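Local coordinates for protein NADPH-flavin oxidoreductase (Vibrio parahaemolyticus serotype O3:K6, PDB 5UU6) that probably reduces flavins or nitro compounds with electrons from NADPH, using a bound flavin mononucleotide as its cofactor, at residues Asp85-Arg88 / His89-Asn93; Met104-Gly107 / Ala108-Gly112; Tyr234-Lys238 / Gly239-Lys243. All coordinates share one frame; numbering follows the deposited sequence.

Along the chain the three contacts come in series, 1, 2 and then 3, with centres about 14 to 16 Å apart, all on the same side of the chain's centre. Contact 1 covers the end of strand 78-85 and the short helix 87-92; contact 2 lies in the next helix, 101-124; contact 3 is the end of helix 231-237 and the C-terminal tail. They touch in pairs: Y86 of contact 1 packs on I106 of contact 2 and on L240 of contact 3, while M104 of contact 2 meets L235 and A241. The C-terminal tail is thereby packed against Y86 and helix 101-124, and each contact also meets the second subunit of the dimer.

Contact 1: residues Asp85-Arg88 / His89-Asn93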
ATOM      1  N   ASP A  85     -12.146  -2.062   5.188  1.00 13.26           N
ATOM      2  CA  ASP A  85     -13.585  -2.346   5.222  1.00 13.66           C
ATOM      3  C   ASP A  85     -13.798  -3.854   5.131  1.00 19.53           C
ATOM      4  O   ASP A  85     -13.674  -4.430   4.044  1.00 16.95           O
ATOM      5  CB  ASP A  85     -14.332  -1.608   4.099  1.00 13.93           C
ATOM      6  CG  ASP A  85     -15.862  -1.641   4.272  1.00 26.07           C
ATOM      7  OD1 ASP A  85     -16.397  -2.580   4.920  1.00 24.71           O
ATOM      8  OD2 ASP A  85     -16.548  -0.748   3.717  1.00 23.20           O
ATOM      9  N   TYR A  86     -14.092  -4.485   6.275  1.00 14.82           N
ATOM     10  CA  TYR A  86     -14.680  -5.818   6.322  1.00 15.82           C
ATOM     11  C   TYR A  86     -16.163  -5.769   6.694  1.00 17.92           C
ATOM     12  O   TYR A  86     -16.773  -6.809   6.973  1.00 18.11           O
ATOM     13  CB  TYR A  86     -13.895  -6.720   7.286  1.00 16.80           C
ATOM     14  CG  TYR A  86     -12.515  -7.016   6.718  1.00 14.72           C
ATOM     15  CD1 TYR A  86     -12.346  -7.998   5.775  1.00 14.87           C
ATOM     16  CD2 TYR A  86     -11.393  -6.266   7.108  1.00 13.75           C
ATOM     17  CE1 TYR A  86     -11.097  -8.255   5.232  1.00 17.38           C
ATOM     18  CE2 TYR A  86     -10.133  -6.502   6.554  1.00 12.96           C
ATOM     19  CZ  TYR A  86      -9.989  -7.498   5.629  1.00 13.72           C
ATOM     20  OH  TYR A  86      -8.744  -7.758   5.056  1.00 15.14           O
ATOM     21  N   GLN A  87     -16.757  -4.574   6.715  1.00 17.16           N
ATOM     22  CA  GLN A  87     -18.174  -4.483   7.025  1.00 18.53           C
ATOM     23  C   GLN A  87     -19.041  -4.863   5.833  1.00 19.32           C
ATOM     24  O   GLN A  87     -20.111  -5.451   6.029  1.00 20.70           O
ATOM     25  CB  GLN A  87     -18.531  -3.089   7.536  1.00 18.56           C
ATOM     26  CG  GLN A  87     -20.033  -2.911   7.890  1.00 20.13           C
ATOM     27  CD  GLN A  87     -20.596  -3.988   8.808  1.00 24.73           C
ATOM     28  OE1 GLN A  87     -21.541  -4.664   8.450  1.00 27.65           O
ATOM     29  NE2 GLN A  87     -20.031  -4.135   9.999  1.00 21.19           N
ATOM     30  N   ARG A  88     -18.626  -4.549   4.603  1.00 19.10           N
ATOM     31  CA  ARG A  88     -19.368  -5.061   3.445  1.00 20.90           C
ATOM     32  C   ARG A  88     -19.492  -6.577   3.525  1.00 28.64           C
ATOM     33  O   ARG A  88     -20.583  -7.138   3.338  1.00 21.65           O
ATOM     34  CB  ARG A  88     -18.693  -4.662   2.135  1.00 20.82           C
ATOM     35  CG  ARG A  88     -18.897  -3.218   1.714  1.00 21.58           C
ATOM     36  CD  ARG A  88     -18.510  -3.038   0.252  1.00 21.73           C
ATOM     37  NE  ARG A  88     -17.077  -3.257   0.021  1.00 18.24           N
ATOM     38  CZ  ARG A  88     -16.181  -2.270  -0.028  1.00 19.42           C
ATOM     39  NH1 ARG A  88     -16.585  -1.006   0.133  1.00 17.53           N
ATOM     40  NH2 ARG A  88     -14.895  -2.535  -0.246  1.00 17.32           N
ATOM     41  N   HIS A  89     -18.382  -7.256   3.846  1.00 19.40           N
ATOM     42  CA  HIS A  89     -18.416  -8.712   3.934  1.00 20.17           C
ATOM     43  C   HIS A  89     -19.328  -9.183   5.070  1.00 28.16           C
ATOM     44  O   HIS A  89     -20.123 -10.113   4.885  1.00 22.89           O
ATOM     45  CB  HIS A  89     -16.995  -9.251   4.095  1.00 22.37           C
ATOM     46  CG  HIS A  89     -16.023  -8.643   3.134  1.00 29.82           C
ATOM     47  ND1 HIS A  89     -15.465  -7.393   3.324  1.00 32.00           N
ATOM     48  CD2 HIS A  89     -15.529  -9.102   1.958  1.00 32.17           C
ATOM     49  CE1 HIS A  89     -14.663  -7.117   2.309  1.00 32.38           C
ATOM     50  NE2 HIS A  89     -14.685  -8.139   1.469  1.00 28.63           N
ATOM     51  N   ALA A  90     -19.240  -8.548   6.252  1.00 28.33           N
ATOM     52  CA  ALA A  90     -20.088  -8.958   7.375  1.00 27.21           C
ATOM     53  C   ALA A  90     -21.555  -8.635   7.115  1.00 30.67           C
ATOM     54  O   ALA A  90     -22.441  -9.325   7.634  1.00 31.79           O
ATOM     55  CB  ALA A  90     -19.613  -8.302   8.674  1.00 27.53           C
ATOM     56  N   SER A  91     -21.831  -7.605   6.305  1.00 25.72           N
ATOM     57  CA  SER A  91     -23.206  -7.296   5.903  1.00 31.17           C
ATOM     58  C   SER A  91     -23.735  -8.343   4.926  1.00 34.50           C
ATOM     59  O   SER A  91     -24.951  -8.538   4.819  1.00 30.14           O
ATOM     60  CB  SER A  91     -23.276  -5.894   5.253  1.00 25.80           C
ATOM     61  OG  SER A  91     -23.302  -4.814   6.201  1.00 27.55           O
ATOM     62  N   ILE A  92     -22.834  -8.998   4.186  1.00 34.59           N
ATOM     63  CA  ILE A  92     -23.205 -10.110   3.315  1.00 33.12           C
ATOM     64  C   ILE A  92     -23.400 -11.380   4.134  1.00 32.86           C
ATOM     65  O   ILE A  92     -24.412 -12.074   4.022  1.00 29.34           O
ATOM     66  CB  ILE A  92     -22.125 -10.300   2.228  1.00 32.33           C
ATOM     67  CG1 ILE A  92     -22.111  -9.105   1.273  1.00 27.18           C
ATOM     68  CG2 ILE A  92     -22.340 -11.622   1.452  1.00 34.75           C
ATOM     69  CD1 ILE A  92     -20.838  -8.990   0.459  1.00 23.52           C
ATOM     70  N   ASN A  93     -22.439 -11.703   4.960  1.00 26.64           N
ATOM     71  CA  ASN A  93     -22.573 -12.874   5.806  1.00 31.00           C
ATOM     72  C   ASN A  93     -22.028 -12.562   7.189  1.00 27.12           C
ATOM     73  O   ASN A  93     -20.812 -12.451   7.366  1.00 25.65           O
ATOM     74  CB  ASN A  93     -21.830 -14.050   5.192  1.00 38.19           C
ATOM     75  CG  ASN A  93     -21.941 -15.309   6.018  1.00 40.60           C
ATOM     76  OD1 ASN A  93     -22.412 -15.288   7.152  1.00 38.80           O
ATOM     77  ND2 ASN A  93     -21.478 -16.418   5.454  1.00 42.95           N
TER
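H89 turns its imidazole back toward the residues before helix 87-92, where CE1 meets the backbone O of D85 at the ring edge, 3.3 Å away. The ring of Y86 lies obliquely to it, with centroids 5.5 Å apart and planes at 39°, while H89 NE2 continues to the backbone O of L46. R88 is held at both ends. Its backbone N bonds to D85 OD1 at 3.0 Å, fairly straight, on the syn side but tilted out of the carboxylate plane, which makes an Asx motif. Its guanidinium, brought back by the bend at chi3 (-65°), lies with one face toward the D85 carboxylate; the NH1 to OD2 distance of 3.6 Å is a pairing of charges with no N-H aimed at the oxygen. NH2 instead serves the carbonyls of Q47 and V49. Q87 reaches forward one turn, and its OE1 takes the hydroxyl of S91 on a lone pair, OG to OE1 2.9 Å, beside the backbone bond from S91 N to Q87 O. D85 OD2 also bonds to S50 and to Y184 of the second subunit. With donors around both oxygens, an arginine close by and the start of a helix next to it, the D85 carboxylate probably stays ionised.

Contact 2: residues Met104-Gly107 / Ala108-Gly112. With FMN (flavin mononucleotide), chain G.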
HETATM    1  N   MSE A 104      -5.868  -7.130   8.791  1.00 13.45           N
HETATM    2  CA  MSE A 104      -5.488  -5.751   8.896  1.00 15.13           C
HETATM    3  C   MSE A 104      -4.301  -5.536   7.969  1.00 17.62           C
HETATM    4  O   MSE A 104      -4.190  -4.528   7.286  1.00 15.23           O
HETATM    5  CB  MSE A 104      -5.153  -5.376  10.338  1.00 16.54           C
HETATM    6  CG  MSE A 104      -4.923  -3.890  10.486  1.00 20.83           C
HETATM    7 SE   MSE A 104      -2.981  -3.567  10.288  0.36 20.58          SE
HETATM    8  CE  MSE A 104      -2.742  -3.822  12.228  1.00 26.67           C
ATOM      9  N   LEU A 105      -3.406  -6.516   7.948  1.00 10.66           N
ATOM     10  CA  LEU A 105      -2.257  -6.455   7.059  1.00 14.44           C
ATOM     11  C   LEU A 105      -2.697  -6.322   5.593  1.00 11.97           C
ATOM     12  O   LEU A 105      -2.255  -5.416   4.899  1.00 12.47           O
ATOM     13  CB  LEU A 105      -1.399  -7.694   7.267  1.00 16.41           C
ATOM     14  CG  LEU A 105       0.014  -7.710   6.710  1.00 32.36           C
ATOM     15  CD1 LEU A 105       0.785  -8.804   7.474  1.00 35.42           C
ATOM     16  CD2 LEU A 105       0.028  -7.954   5.168  1.00 34.72           C
ATOM     17  N   ILE A 106      -3.585  -7.206   5.128  1.00 13.18           N
ATOM     18  CA  ILE A 106      -4.189  -7.110   3.785  1.00 10.67           C
ATOM     19  C   ILE A 106      -4.866  -5.764   3.564  1.00 12.81           C
ATOM     20  O   ILE A 106      -4.726  -5.150   2.494  1.00 13.12           O
ATOM     21  CB  ILE A 106      -5.196  -8.262   3.580  1.00 15.89           C
ATOM     22  CG1 ILE A 106      -4.453  -9.564   3.329  1.00 16.25           C
ATOM     23  CG2 ILE A 106      -6.215  -7.983   2.424  1.00 15.80           C
ATOM     24  CD1 ILE A 106      -5.369 -10.786   3.582  1.00 19.83           C
ATOM     25  N   GLY A 107      -5.687  -5.333   4.528  1.00 10.33           N
ATOM     26  CA  GLY A 107      -6.349  -4.032   4.403  1.00  9.97           C
ATOM     27  C   GLY A 107      -5.357  -2.896   4.220  1.00 16.85           C
ATOM     28  O   GLY A 107      -5.556  -2.003   3.384  1.00 14.66           O
ATOM     29  N   ALA A 108      -4.237  -2.946   4.954  1.00  9.07           N
ATOM     30  CA  ALA A 108      -3.287  -1.842   4.891  1.00  8.62           C
ATOM     31  C   ALA A 108      -2.539  -1.847   3.571  1.00  8.60           C
ATOM     32  O   ALA A 108      -2.396  -0.803   2.928  1.00  9.93           O
ATOM     33  CB  ALA A 108      -2.303  -1.915   6.064  1.00 12.34           C
ATOM     34  N   VAL A 109      -2.014  -3.011   3.166  1.00 10.61           N
ATOM     35  CA  VAL A 109      -1.304  -3.097   1.879  1.00  8.16           C
ATOM     36  C   VAL A 109      -2.225  -2.662   0.743  1.00  8.16           C
ATOM     37  O   VAL A 109      -1.859  -1.820  -0.100  1.00  7.95           O
ATOM     38  CB  VAL A 109      -0.781  -4.531   1.654  1.00 12.28           C
ATOM     39  CG1 VAL A 109      -0.441  -4.759   0.194  1.00 16.17           C
ATOM     40  CG2 VAL A 109       0.376  -4.830   2.554  1.00  8.52           C
ATOM     41  N   ASP A 110      -3.429  -3.255   0.685  1.00 10.01           N
ATOM     42  CA  ASP A 110      -4.365  -2.973  -0.407  1.00 11.93           C
ATOM     43  C   ASP A 110      -4.779  -1.504  -0.422  1.00 13.61           C
ATOM     44  O   ASP A 110      -4.988  -0.928  -1.493  1.00 11.47           O
ATOM     45  CB  ASP A 110      -5.608  -3.864  -0.296  1.00 12.80           C
ATOM     46  CG  ASP A 110      -5.323  -5.361  -0.684  1.00 23.18           C
ATOM     47  OD1 ASP A 110      -4.160  -5.805  -0.592  1.00 21.33           O
ATOM     48  OD2 ASP A 110      -6.254  -6.098  -1.107  1.00 24.12           O
ATOM     49  N   SER A 111      -4.871  -0.864   0.746  1.00  9.82           N
ATOM     50  CA  SER A 111      -5.160   0.582   0.782  1.00  8.62           C
ATOM     51  C   SER A 111      -4.019   1.404   0.182  1.00 12.01           C
ATOM     52  O   SER A 111      -4.253   2.388  -0.544  1.00 10.58           O
ATOM     53  CB  SER A 111      -5.399   1.039   2.231  1.00 10.35           C
ATOM     54  OG  SER A 111      -6.630   0.504   2.692  1.00 20.03           O
ATOM     55  N   GLY A 112      -2.778   1.052   0.508  1.00  9.02           N
ATOM     56  CA  GLY A 112      -1.657   1.770  -0.101  1.00 10.78           C
ATOM     57  C   GLY A 112      -1.594   1.590  -1.611  1.00  9.26           C
ATOM     58  O   GLY A 112      -1.263   2.526  -2.344  1.00  7.78           O
TER
HETATM   59  N1  FMN G 301      -2.416 -13.628  -6.990  1.00 10.62           N
HETATM   60  C2  FMN G 301      -1.966 -14.933  -6.980  1.00 16.14           C
HETATM   61  O2  FMN G 301      -2.173 -15.614  -7.960  1.00 18.89           O
HETATM   62  N3  FMN G 301      -1.270 -15.461  -5.895  1.00 17.56           N
HETATM   63  C4  FMN G 301      -1.006 -14.665  -4.809  1.00 12.08           C
HETATM   64  O4  FMN G 301      -0.383 -15.174  -3.845  1.00 11.18           O
HETATM   65  C4A FMN G 301      -1.492 -13.341  -4.811  1.00 12.93           C
HETATM   66  N5  FMN G 301      -1.264 -12.473  -3.755  1.00 10.87           N
HETATM   67  C5A FMN G 301      -1.694 -11.153  -3.802  1.00  8.91           C
HETATM   68  C6  FMN G 301      -1.421 -10.309  -2.744  1.00 13.21           C
HETATM   69  C7  FMN G 301      -1.842  -8.969  -2.770  1.00 18.15           C
HETATM   70  C7M FMN G 301      -1.535  -8.053  -1.586  1.00 15.55           C
HETATM   71  C8  FMN G 301      -2.559  -8.474  -3.861  1.00 14.14           C
HETATM   72  C8M FMN G 301      -2.994  -7.014  -3.846  1.00 14.08           C
HETATM   73  C9  FMN G 301      -2.832  -9.299  -4.962  1.00  9.35           C
HETATM   74  C9A FMN G 301      -2.395 -10.642  -4.926  1.00 14.99           C
HETATM   75  N10 FMN G 301      -2.633 -11.508  -5.981  1.00 13.06           N
HETATM   76  C10 FMN G 301      -2.168 -12.826  -5.917  1.00 13.04           C
HETATM   77  C1' FMN G 301      -3.345 -11.064  -7.228  1.00 11.84           C
HETATM   78  C2' FMN G 301      -4.884 -11.002  -7.077  1.00 12.74           C
HETATM   79  O2' FMN G 301      -5.461 -12.306  -7.074  1.00 14.29           O
HETATM   80  C3' FMN G 301      -5.513 -10.158  -8.203  1.00 13.06           C
HETATM   81  O3' FMN G 301      -5.152  -8.809  -8.008  1.00 10.81           O
HETATM   82  C4' FMN G 301      -7.041 -10.164  -8.185  1.00 19.10           C
HETATM   83  O4' FMN G 301      -7.526 -11.445  -8.469  1.00 26.73           O
HETATM   84  C5' FMN G 301      -7.634  -9.196  -9.213  1.00 19.82           C
HETATM   85  O5' FMN G 301      -7.174  -9.562 -10.487  1.00 20.64           O
HETATM   86  P   FMN G 301      -6.380  -8.465 -11.376  1.00 20.46           P
HETATM   87  O1P FMN G 301      -7.226  -7.255 -11.657  1.00 17.94           O
HETATM   88  O2P FMN G 301      -6.010  -9.136 -12.672  1.00 19.16           O
HETATM   89  O3P FMN G 301      -5.149  -8.016 -10.596  1.00 21.04           O
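From M104 to G112 the backbone is unbroken helix, and bonds four residues apart join the two segments: A108 N to M104 O, V109 N to L105 O, D110 N to I106 O and S111 N to G107 O. The second of these, at 3.0 Å between V109 N and L105 O, is almost perfectly straight. G107 O has a second donor, the hydroxyl of S111, with OG 2.8 Å from that oxygen; the two donors come from opposite faces of the carbonyl plane. The S111 side chain can fold back in this way because OG stands beside its own backbone N (chi1 -70°). L105 and V109 lie side by side, L105 CD2 4.1 Å from V109 CG2; I106 and D110 form a second such pair, I106 CG2 4.0 Å from D110 OD2. S43 OG bonds to D110 OD1, and D110 also packs against S42. The flavin's C7M methyl rests here, 3.6 Å from D110 OD1 and 3.9 Å from V109 CG1. A108 packs on A108 of the second subunit, which also supplies S16, R18, Q70, G133, K170 and R172 as hydrogen-bonding partners of this flavin. Such a site, built by both chains at the interface, is typical of the dimeric nitroreductase fold.

Contact 3: residues Tyr234-Lys238 / Gly239-Lys243; sequences YLNGK and GLAKK
The peptide carbonyl of L235 is approached on both faces. L240 N stands above its plane on one, 3.0 Å from L235 O and 40° out of the plane, and K238 N reaches the same oxygen from the opposite face. The carbonyl of N236 is met more steeply still: G239 N lies 2.9 Å from N236 O, 60° out of that plane. The side-chain amide of N236 faces the backbone carbonyls of L240 and A241, with the aliphatic part of K242 packed beside it. N236 CA further directs its C-H at L240 O, 3.4 Å away. The bonds from L240 N back to L235 O and from G239 N back to N236 O form a Schellman motif, which ends helix 231-237. At the turning point G239 takes positive phi (90°), with backbone angles that by themselves call for glycine. Beyond the turn, A241 CB packs against L235 CD1 at 4.2 Å, and the side chain of L235 also reaches T101 of the second subunit. L240 CB lies over the end of the helix, 3.8 Å from L235 O, and its side chain packs on A153 of strand 152-161. K238 curls along its length, bent at chi2, chi3 and chi4, and its NZ forms a salt bridge to D143 and hydrogen bonds to the carbonyls of P149 and T152.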
ATOM      1  N   TYR A 234      -7.487   1.239  19.247  1.00 13.80           N
ATOM      2  CA  TYR A 234      -8.392   1.758  18.226  1.00 15.33           C
ATOM      3  C   TYR A 234      -8.900   0.616  17.338  1.00 13.57           C
ATOM      4  O   TYR A 234     -10.115   0.374  17.230  1.00 15.38           O
ATOM      5  CB  TYR A 234      -7.688   2.832  17.371  1.00 14.19           C
ATOM      6  CG  TYR A 234      -8.524   3.203  16.153  1.00 17.29           C
ATOM      7  CD1 TYR A 234      -9.837   3.693  16.288  1.00 15.22           C
ATOM      8  CD2 TYR A 234      -8.053   2.957  14.870  1.00 18.69           C
ATOM      9  CE1 TYR A 234     -10.621   3.991  15.149  1.00 13.98           C
ATOM     10  CE2 TYR A 234      -8.846   3.250  13.719  1.00 11.10           C
ATOM     11  CZ  TYR A 234     -10.110   3.731  13.874  1.00 14.62           C
ATOM     12  OH  TYR A 234     -10.848   3.983  12.727  1.00 17.41           O
ATOM     13  N   LEU A 235      -7.967  -0.115  16.719  1.00 12.14           N
ATOM     14  CA  LEU A 235      -8.316  -1.225  15.834  1.00 14.76           C
ATOM     15  C   LEU A 235      -9.143  -2.280  16.566  1.00 17.41           C
ATOM     16  O   LEU A 235     -10.168  -2.752  16.057  1.00 13.38           O
ATOM     17  CB  LEU A 235      -7.032  -1.841  15.252  1.00 11.13           C
ATOM     18  CG  LEU A 235      -6.162  -0.981  14.305  1.00 16.28           C
ATOM     19  CD1 LEU A 235      -4.852  -1.716  13.953  1.00 17.75           C
ATOM     20  CD2 LEU A 235      -6.863  -0.583  13.005  1.00 14.74           C
ATOM     21  N   ASN A 236      -8.709  -2.673  17.774  1.00 12.87           N
ATOM     22  CA  ASN A 236      -9.449  -3.684  18.506  1.00 15.42           C
ATOM     23  C   ASN A 236     -10.861  -3.225  18.802  1.00 16.69           C
ATOM     24  O   ASN A 236     -11.801  -4.006  18.659  1.00 17.26           O
ATOM     25  CB  ASN A 236      -8.704  -4.054  19.795  1.00 18.00           C
ATOM     26  CG  ASN A 236      -7.416  -4.799  19.507  1.00 22.25           C
ATOM     27  OD1 ASN A 236      -7.187  -5.253  18.357  1.00 21.08           O
ATOM     28  ND2 ASN A 236      -6.558  -4.918  20.513  1.00 15.30           N
ATOM     29  N   GLY A 237     -11.047  -1.941  19.137  1.00 20.56           N
ATOM     30  CA  GLY A 237     -12.398  -1.425  19.355  1.00 24.64           C
ATOM     31  C   GLY A 237     -13.305  -1.486  18.133  1.00 23.80           C
ATOM     32  O   GLY A 237     -14.528  -1.469  18.286  1.00 20.12           O
ATOM     33  N   LYS A 238     -12.743  -1.554  16.920  1.00 18.94           N
ATOM     34  CA  LYS A 238     -13.550  -1.721  15.717  1.00 17.44           C
ATOM     35  C   LYS A 238     -13.698  -3.196  15.310  1.00 21.40           C
ATOM     36  O   LYS A 238     -14.262  -3.487  14.244  1.00 23.64           O
ATOM     37  CB  LYS A 238     -12.949  -0.938  14.533  1.00 16.04           C
ATOM     38  CG  LYS A 238     -12.613   0.534  14.785  1.00 16.44           C
ATOM     39  CD  LYS A 238     -13.841   1.381  15.303  1.00 27.03           C
ATOM     40  CE  LYS A 238     -15.107   1.290  14.418  1.00 20.86           C
ATOM     41  NZ  LYS A 238     -14.844   1.827  13.047  1.00 20.31           N
ATOM     42  N   GLY A 239     -13.196  -4.124  16.121  1.00 14.80           N
ATOM     43  CA  GLY A 239     -13.253  -5.543  15.804  1.00 15.32           C
ATOM     44  C   GLY A 239     -12.078  -6.096  15.016  1.00 17.48           C
ATOM     45  O   GLY A 239     -12.135  -7.253  14.591  1.00 23.11           O
ATOM     46  N   LEU A 240     -11.006  -5.337  14.825  1.00 14.61           N
ATOM     47  CA  LEU A 240      -9.918  -5.766  13.953  1.00 19.19           C
ATOM     48  C   LEU A 240      -8.646  -6.036  14.743  1.00 13.87           C
ATOM     49  O   LEU A 240      -8.406  -5.424  15.776  1.00 18.23           O
ATOM     50  CB  LEU A 240      -9.622  -4.707  12.871  1.00 20.71           C
ATOM     51  CG  LEU A 240     -10.808  -4.205  12.041  1.00 18.56           C
ATOM     52  CD1 LEU A 240     -10.433  -2.955  11.285  1.00 19.30           C
ATOM     53  CD2 LEU A 240     -11.320  -5.285  11.074  1.00 13.20           C
ATOM     54  N   ALA A 241      -7.797  -6.905  14.194  1.00 14.41           N
ATOM     55  CA  ALA A 241      -6.431  -7.094  14.668  1.00 15.28           C
ATOM     56  C   ALA A 241      -6.392  -7.602  16.103  1.00 19.57           C
ATOM     57  O   ALA A 241      -5.517  -7.184  16.877  1.00 21.33           O
ATOM     58  CB  ALA A 241      -5.618  -5.793  14.558  1.00 17.26           C
ATOM     59  N   LYS A 242      -7.352  -8.465  16.486  1.00 19.64           N
ATOM     60  CA  LYS A 242      -7.448  -8.952  17.865  1.00 22.68           C
ATOM     61  C   LYS A 242      -6.741 -10.273  18.090  1.00 26.00           C
ATOM     62  O   LYS A 242      -6.714 -10.743  19.231  1.00 27.33           O
ATOM     63  CB  LYS A 242      -8.909  -9.102  18.326  1.00 22.86           C
ATOM     64  CG  LYS A 242      -9.734  -7.841  18.228  1.00 28.28           C
ATOM     65  CD  LYS A 242     -11.200  -8.029  18.660  1.00 38.05           C
ATOM     66  CE  LYS A 242     -11.738  -9.415  18.335  1.00 47.83           C
ATOM     67  NZ  LYS A 242     -13.250  -9.493  18.318  1.00 53.29           N
ATOM     68  N   LYS A 243      -6.146 -10.862  17.056  1.00 26.27           N
ATOM     69  CA  LYS A 243      -5.457 -12.140  17.203  1.00 25.85           C
ATOM     70  C   LYS A 243      -4.584 -12.504  15.971  1.00 27.50           C
ATOM     71  O   LYS A 243      -4.551 -11.788  14.962  1.00 23.62           O
ATOM     72  CB  LYS A 243      -6.482 -13.230  17.449  1.00 29.52           C
ATOM     73  CG  LYS A 243      -7.613 -13.262  16.452  1.00 34.34           C
ATOM     74  CD  LYS A 243      -8.409 -14.546  16.613  1.00 40.81           C
ATOM     75  CE  LYS A 243      -9.892 -14.288  16.522  1.00 41.70           C
ATOM     76  NZ  LYS A 243     -10.668 -15.474  16.037  1.00 47.78           N
ATOM     77  OXT LYS A 243      -3.900 -13.541  15.939  1.00 27.10           O
TER